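Long-range contact in kinesin-like protein (Caenorhabditis elegans, PDB 5X3E), which probably hydrolyses ATP to move along microtubules, as a kinesin-6 motor caught here in the nucleotide-free state: residues D34-V38 / L370-Q374. Sequence-based numbering, arbitrary orientation.
Sequences DSIEV and LRRNQ
In this kinesin motor domain, a member of the P-loop NTPase clan, the loop leading into strand 37-42 of the central sheet, and the strand's first residues, pack against the C-terminal part of helix 350-375, with Ile36 facing Leu370, Arg371 and Gln374. CG2 of Ile36 meets CD2 of Leu370 at 4.0 Å, and Ile405 of the adjoining parallel strand 404-411 touches both residues. The same methyl also lies against the aliphatic part of Arg371, whose chain runs extended from CG to NE and crosses Ile36 at about a right angle. This straight course carries the guanidinium to Val38, while NH2 is hydrogen-bonded to the backbone O of Phe427. As modelled, no hydrogen bond joins 34-38 to 370-374. Gln374, with CG anti to its carbonyl carbon (chi1 -70°), extends its amide to Ser35, placing OE1 3.2 Å from Ser35 CB; a sulfate ion lies close to this side chain. Its NE2, as built, lies 3.4 Å from Ile36 N, two donors that form no hydrogen bond. An alanine in place of Gln374 is likely to strip Ser35 and one flank of Ile36 of their cover from the helix. Two residues beyond Ile36, within the strand, CG2 of Val38 approaches NH2 of Arg371 obliquely, at 3.2 Å.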
ATOM      1  N   ASP A  34      -0.125  18.513  -1.053  1.00117.59           N
ATOM      2  CA  ASP A  34      -0.199  17.117  -1.482  1.00107.30           C
ATOM      3  C   ASP A  34      -1.581  16.567  -1.132  1.00 95.50           C
ATOM      4  O   ASP A  34      -1.773  15.830  -0.164  1.00 83.19           O
ATOM      5  CB  ASP A  34       0.931  16.299  -0.852  1.00100.73           C
ATOM      6  CG  ASP A  34       0.926  16.355   0.666  1.00 98.86           C
ATOM      7  OD1 ASP A  34       1.560  15.482   1.296  1.00 96.10           O
ATOM      8  OD2 ASP A  34       0.273  17.262   1.225  1.00 99.41           O
ATOM      9  N   SER A  35      -2.556  16.927  -1.960  1.00 88.04           N
ATOM     10  CA  SER A  35      -3.905  16.410  -1.821  1.00 86.30           C
ATOM     11  C   SER A  35      -3.969  14.996  -2.392  1.00 82.31           C
ATOM     12  O   SER A  35      -2.980  14.457  -2.900  1.00 82.68           O
ATOM     13  CB  SER A  35      -4.897  17.336  -2.521  1.00 97.75           C
ATOM     14  OG  SER A  35      -4.775  18.660  -2.029  1.00113.31           O
ATOM     15  N   ILE A  36      -5.144  14.373  -2.310  1.00 76.86           N
ATOM     16  CA  ILE A  36      -5.297  13.057  -2.911  1.00 63.79           C
ATOM     17  C   ILE A  36      -5.271  13.201  -4.428  1.00 65.82           C
ATOM     18  O   ILE A  36      -5.850  14.139  -4.996  1.00 70.04           O
ATOM     19  CB  ILE A  36      -6.591  12.371  -2.436  1.00 60.73           C
ATOM     20  CG1 ILE A  36      -6.761  11.025  -3.150  1.00 56.72           C
ATOM     21  CG2 ILE A  36      -7.800  13.262  -2.667  1.00 62.20           C
ATOM     22  CD1 ILE A  36      -7.976  10.247  -2.719  1.00 76.12           C
ATOM     23  N   GLU A  37      -4.565  12.291  -5.090  1.00 59.09           N
ATOM     24  CA  GLU A  37      -4.553  12.226  -6.541  1.00 61.20           C
ATOM     25  C   GLU A  37      -5.107  10.880  -6.980  1.00 63.57           C
ATOM     26  O   GLU A  37      -4.839   9.852  -6.350  1.00 61.04           O
ATOM     27  CB  GLU A  37      -3.142  12.422  -7.107  1.00 58.82           C
ATOM     28  CG  GLU A  37      -3.116  12.609  -8.617  1.00 66.98           C
ATOM     29  CD  GLU A  37      -1.719  12.554  -9.210  1.00 66.34           C
ATOM     30  OE1 GLU A  37      -1.498  13.214 -10.247  1.00 64.30           O
ATOM     31  OE2 GLU A  37      -0.838  11.876  -8.637  1.00 68.45           O
ATOM     32  N   VAL A  38      -5.893  10.895  -8.050  1.00 60.11           N
ATOM     33  CA  VAL A  38      -6.429   9.682  -8.651  1.00 60.65           C
ATOM     34  C   VAL A  38      -5.912   9.604 -10.078  1.00 59.89           C
ATOM     35  O   VAL A  38      -6.092  10.545 -10.861  1.00 65.99           O
ATOM     36  CB  VAL A  38      -7.965   9.655  -8.625  1.00 66.45           C
ATOM     37  CG1 VAL A  38      -8.475   8.373  -9.250  1.00 58.93           C
ATOM     38  CG2 VAL A  38      -8.464   9.787  -7.201  1.00 66.38           C
ATOM     39  N   LEU A 370     -13.015  13.822   1.824  1.00 76.28           N
ATOM     40  CA  LEU A 370     -11.635  14.288   1.929  1.00 74.18           C
ATOM     41  C   LEU A 370     -11.362  15.431   0.964  1.00 81.41           C
ATOM     42  O   LEU A 370     -10.707  16.416   1.324  1.00 90.30           O
ATOM     43  CB  LEU A 370     -10.661  13.137   1.670  1.00 68.72           C
ATOM     44  CG  LEU A 370      -9.183  13.535   1.601  1.00 63.02           C
ATOM     45  CD1 LEU A 370      -8.711  14.122   2.922  1.00 61.78           C
ATOM     46  CD2 LEU A 370      -8.323  12.345   1.209  1.00 60.53           C
ATOM     47  N   ARG A 371     -11.850  15.313  -0.272  1.00 75.94           N
ATOM     48  CA  ARG A 371     -11.641  16.370  -1.254  1.00 76.15           C
ATOM     49  C   ARG A 371     -12.295  17.673  -0.819  1.00 82.73           C
ATOM     50  O   ARG A 371     -11.700  18.748  -0.954  1.00 90.20           O
ATOM     51  CB  ARG A 371     -12.180  15.939  -2.611  1.00 73.42           C
ATOM     52  CG  ARG A 371     -11.264  15.021  -3.388  1.00 67.19           C
ATOM     53  CD  ARG A 371     -12.035  14.390  -4.522  1.00 72.25           C
ATOM     54  NE  ARG A 371     -11.199  13.575  -5.389  1.00 84.64           N
ATOM     55  CZ  ARG A 371     -11.667  12.595  -6.151  1.00 95.25           C
ATOM     56  NH1 ARG A 371     -12.963  12.308  -6.139  1.00 90.41           N
ATOM     57  NH2 ARG A 371     -10.844  11.901  -6.920  1.00106.08           N
ATOM     58  N   ARG A 372     -13.524  17.603  -0.308  1.00 80.87           N
ATOM     59  CA  ARG A 372     -14.205  18.825   0.105  1.00 88.26           C
ATOM     60  C   ARG A 372     -13.492  19.471   1.283  1.00 91.57           C
ATOM     61  O   ARG A 372     -13.387  20.701   1.357  1.00 98.02           O
ATOM     62  CB  ARG A 372     -15.657  18.523   0.471  1.00 91.95           C
ATOM     63  CG  ARG A 372     -16.446  17.812  -0.613  1.00 94.44           C
ATOM     64  CD  ARG A 372     -17.914  17.694  -0.235  1.00 97.32           C
ATOM     65  NE  ARG A 372     -18.636  16.790  -1.122  1.00104.44           N
ATOM     66  CZ  ARG A 372     -19.021  15.565  -0.775  1.00 97.77           C
ATOM     67  NH1 ARG A 372     -18.761  15.111   0.444  1.00 88.77           N
ATOM     68  NH2 ARG A 372     -19.672  14.799  -1.641  1.00104.77           N
ATOM     69  N   ASN A 373     -12.992  18.657   2.216  1.00 89.36           N
ATOM     70  CA  ASN A 373     -12.269  19.209   3.356  1.00 92.40           C
ATOM     71  C   ASN A 373     -10.982  19.900   2.924  1.00 98.30           C
ATOM     72  O   ASN A 373     -10.578  20.894   3.537  1.00106.62           O
ATOM     73  CB  ASN A 373     -11.959  18.114   4.377  1.00 86.37           C
ATOM     74  CG  ASN A 373     -13.186  17.664   5.158  1.00 87.86           C
ATOM     75  OD1 ASN A 373     -14.130  18.430   5.357  1.00 91.27           O
ATOM     76  ND2 ASN A 373     -13.169  16.418   5.612  1.00 88.00           N
ATOM     77  N   GLN A 374     -10.332  19.406   1.869  1.00 97.22           N
ATOM     78  CA  GLN A 374      -9.082  20.022   1.440  1.00 93.93           C
ATOM     79  C   GLN A 374      -9.289  21.407   0.838  1.00102.02           C
ATOM     80  O   GLN A 374      -8.322  22.164   0.715  1.00110.17           O
ATOM     81  CB  GLN A 374      -8.362  19.114   0.442  1.00 87.87           C
ATOM     82  CG  GLN A 374      -7.791  17.842   1.063  1.00 82.78           C
ATOM     83  CD  GLN A 374      -7.300  16.841   0.032  1.00 86.34           C
ATOM     84  OE1 GLN A 374      -7.759  16.829  -1.110  1.00 95.71           O
ATOM     85  NE2 GLN A 374      -6.349  16.000   0.432  1.00 79.95           N
TER